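Local coordinates for hypothetical protein (Staphylococcus aureus subsp. aureus, PDB 1QYI) that is of unknown function but carries a haloacid dehalogenase (HAD)-like hydrolase domain and is probably a phosphatase or related hydrolase, at residues D323-L328 and E355-D360. Sequence-based numbering, arbitrary orientation.
Sequences DSLADL and EAHHAD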
loop_
_atom_site.group_PDB
_atom_site.type_symbol
_atom_site.label_atom_id
_atom_site.label_comp_id
_atom_site.label_asym_id
_atom_site.label_seq_id
_atom_site.Cartn_x
_atom_site.Cartn_y
_atom_site.Cartn_z
ATOM N N ASP A 323 -3.030 -10.050 -11.263
ATOM C CA ASP A 323 -1.621 -10.334 -11.413
ATOM C C ASP A 323 -1.085 -11.154 -10.251
ATOM O O ASP A 323 -0.083 -11.846 -10.387
ATOM C CB ASP A 323 -0.859 -9.014 -11.514
ATOM C CG ASP A 323 -1.065 -8.140 -10.296
ATOM O OD1 ASP A 323 -2.234 -7.950 -9.869
ATOM O OD2 ASP A 323 -0.053 -7.637 -9.769
ATOM N N SER A 324 -1.746 -11.066 -9.105
ATOM C CA SER A 324 -1.292 -11.799 -7.936
ATOM C C SER A 324 -1.754 -13.234 -7.962
ATOM O O SER A 324 -2.777 -13.581 -8.564
ATOM C CB SER A 324 -1.802 -11.152 -6.653
ATOM O OG SER A 324 -3.174 -11.435 -6.469
ATOM N N LEU A 325 -0.978 -14.065 -7.292
ATOM C CA LEU A 325 -1.271 -15.468 -7.185
ATOM C C LEU A 325 -2.487 -15.652 -6.274
ATOM O O LEU A 325 -3.288 -16.559 -6.480
ATOM C CB LEU A 325 -0.055 -16.179 -6.605
ATOM C CG LEU A 325 -0.299 -17.646 -6.257
ATOM C CD1 LEU A 325 -0.697 -18.399 -7.527
ATOM C CD2 LEU A 325 0.951 -18.245 -5.638
ATOM N N ALA A 326 -2.629 -14.791 -5.269
ATOM C CA ALA A 326 -3.763 -14.891 -4.355
ATOM C C ALA A 326 -5.091 -14.786 -5.111
ATOM O O ALA A 326 -6.106 -15.298 -4.650
ATOM C CB ALA A 326 -3.681 -13.808 -3.285
ATOM N N ASP A 327 -5.088 -14.122 -6.265
ATOM C CA ASP A 327 -6.304 -13.984 -7.062
ATOM C C ASP A 327 -6.519 -15.225 -7.914
ATOM O O ASP A 327 -7.653 -15.578 -8.262
ATOM C CB ASP A 327 -6.232 -12.749 -7.962
ATOM C CG ASP A 327 -6.450 -11.467 -7.192
ATOM O OD1 ASP A 327 -7.340 -11.459 -6.326
ATOM O OD2 ASP A 327 -5.753 -10.462 -7.444
ATOM N N LEU A 328 -5.419 -15.883 -8.255
ATOM C CA LEU A 328 -5.468 -17.093 -9.060
ATOM C C LEU A 328 -6.166 -18.210 -8.273
ATOM O O LEU A 328 -7.040 -18.894 -8.802
ATOM C CB LEU A 328 -4.042 -17.498 -9.460
ATOM C CG LEU A 328 -3.873 -18.810 -10.227
ATOM C CD1 LEU A 328 -2.711 -18.709 -11.203
ATOM C CD2 LEU A 328 -3.652 -19.925 -9.218
ATOM N N GLU A 355 2.292 -20.043 -14.335
ATOM C CA GLU A 355 2.142 -21.263 -15.099
ATOM C C GLU A 355 2.295 -22.476 -14.185
ATOM O O GLU A 355 1.637 -23.499 -14.382
ATOM C CB GLU A 355 3.162 -21.308 -16.233
ATOM C CG GLU A 355 3.061 -20.128 -17.193
ATOM C CD GLU A 355 4.097 -20.193 -18.290
ATOM O OE1 GLU A 355 5.297 -20.327 -17.953
ATOM O OE2 GLU A 355 3.714 -20.109 -19.483
ATOM N N ALA A 356 3.158 -22.370 -13.181
ATOM C CA ALA A 356 3.337 -23.481 -12.247
ATOM C C ALA A 356 2.080 -23.640 -11.378
ATOM O O ALA A 356 1.946 -24.621 -10.646
ATOM C CB ALA A 356 4.565 -23.251 -11.365
ATOM N N HIS A 357 1.162 -22.677 -11.461
ATOM C CA HIS A 357 -0.077 -22.746 -10.690
ATOM C C HIS A 357 -1.279 -23.006 -11.585
ATOM O O HIS A 357 -2.424 -22.891 -11.150
ATOM C CB HIS A 357 -0.284 -21.465 -9.875
ATOM C CG HIS A 357 0.372 -21.501 -8.528
ATOM N ND1 HIS A 357 -0.093 -22.280 -7.496
ATOM C CD2 HIS A 357 1.477 -20.868 -8.057
ATOM C CE1 HIS A 357 0.693 -22.129 -6.441
ATOM N NE2 HIS A 357 1.652 -21.278 -6.759
ATOM N N HIS A 358 -0.999 -23.369 -12.833
ATOM C CA HIS A 358 -2.025 -23.675 -13.826
ATOM C C HIS A 358 -2.957 -22.502 -14.086
ATOM O O HIS A 358 -4.170 -22.612 -13.910
ATOM C CB HIS A 358 -2.864 -24.884 -13.392
ATOM C CG HIS A 358 -2.060 -26.006 -12.812
ATOM N ND1 HIS A 358 -1.817 -26.122 -11.457
ATOM C CD2 HIS A 358 -1.438 -27.053 -13.400
ATOM C CE1 HIS A 358 -1.080 -27.198 -11.239
ATOM N NE2 HIS A 358 -0.833 -27.781 -12.396
ATOM N N ALA A 359 -2.392 -21.371 -14.490
ATOM C CA ALA A 359 -3.201 -20.199 -14.784
ATOM C C ALA A 359 -3.801 -20.416 -16.163
ATOM O O ALA A 359 -3.086 -20.729 -17.120
ATOM C CB ALA A 359 -2.345 -18.943 -14.764
ATOM N N ASP A 360 -5.116 -20.260 -16.259
ATOM C CA ASP A 360 -5.818 -20.463 -17.529
ATOM C C ASP A 360 -5.136 -19.723 -18.680
ATOM O O ASP A 360 -4.918 -20.299 -19.747
ATOM C CB ASP A 360 -7.281 -20.023 -17.394
ATOM C CG ASP A 360 -8.034 -20.843 -16.377
ATOM O OD1 ASP A 360 -8.132 -22.073 -16.583
ATOM O OD2 ASP A 360 -8.523 -20.272 -15.379
#
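L325 and H357 make the CH-pi part of the interface: CD1 of L325 sits over one face of the imidazole, 3.5 Å from the ring centroid and 23° off the normal, displaced toward the rim on the CG–CD2 side. The other methyl, CD2, is on the same side of the ring plane but beyond the rim, 3.3 Å from H357 NE2. With CG anti to the backbone N (chi1 172°), L325 extends from the first turn of helix 325-334 to reach it.

Apolar contacts continue one turn on, where L328 CD1 meets A359 CB at 3.6 Å and its CD2 approaches H357 CB at 3.8 Å; F338 of strand 337-341 also touches both L328 and A359. In the Rossmann-like HAD fold, the contact joins the start of the helix after strand 318-322 to the turn leading into edge strand 361-363. That turn is a Schellman motif ending helix 351-356, with H358, at positive phi, as C-prime residue, A359 N bonded to L354 O and H358 N to E355 O.

Among the polar groups, H357 O accepts from Q332 NE2, further along the same helix as L328. At that helix's start, S324 is the N-cap, its OG weakly accepting from D327 N (3.3 Å).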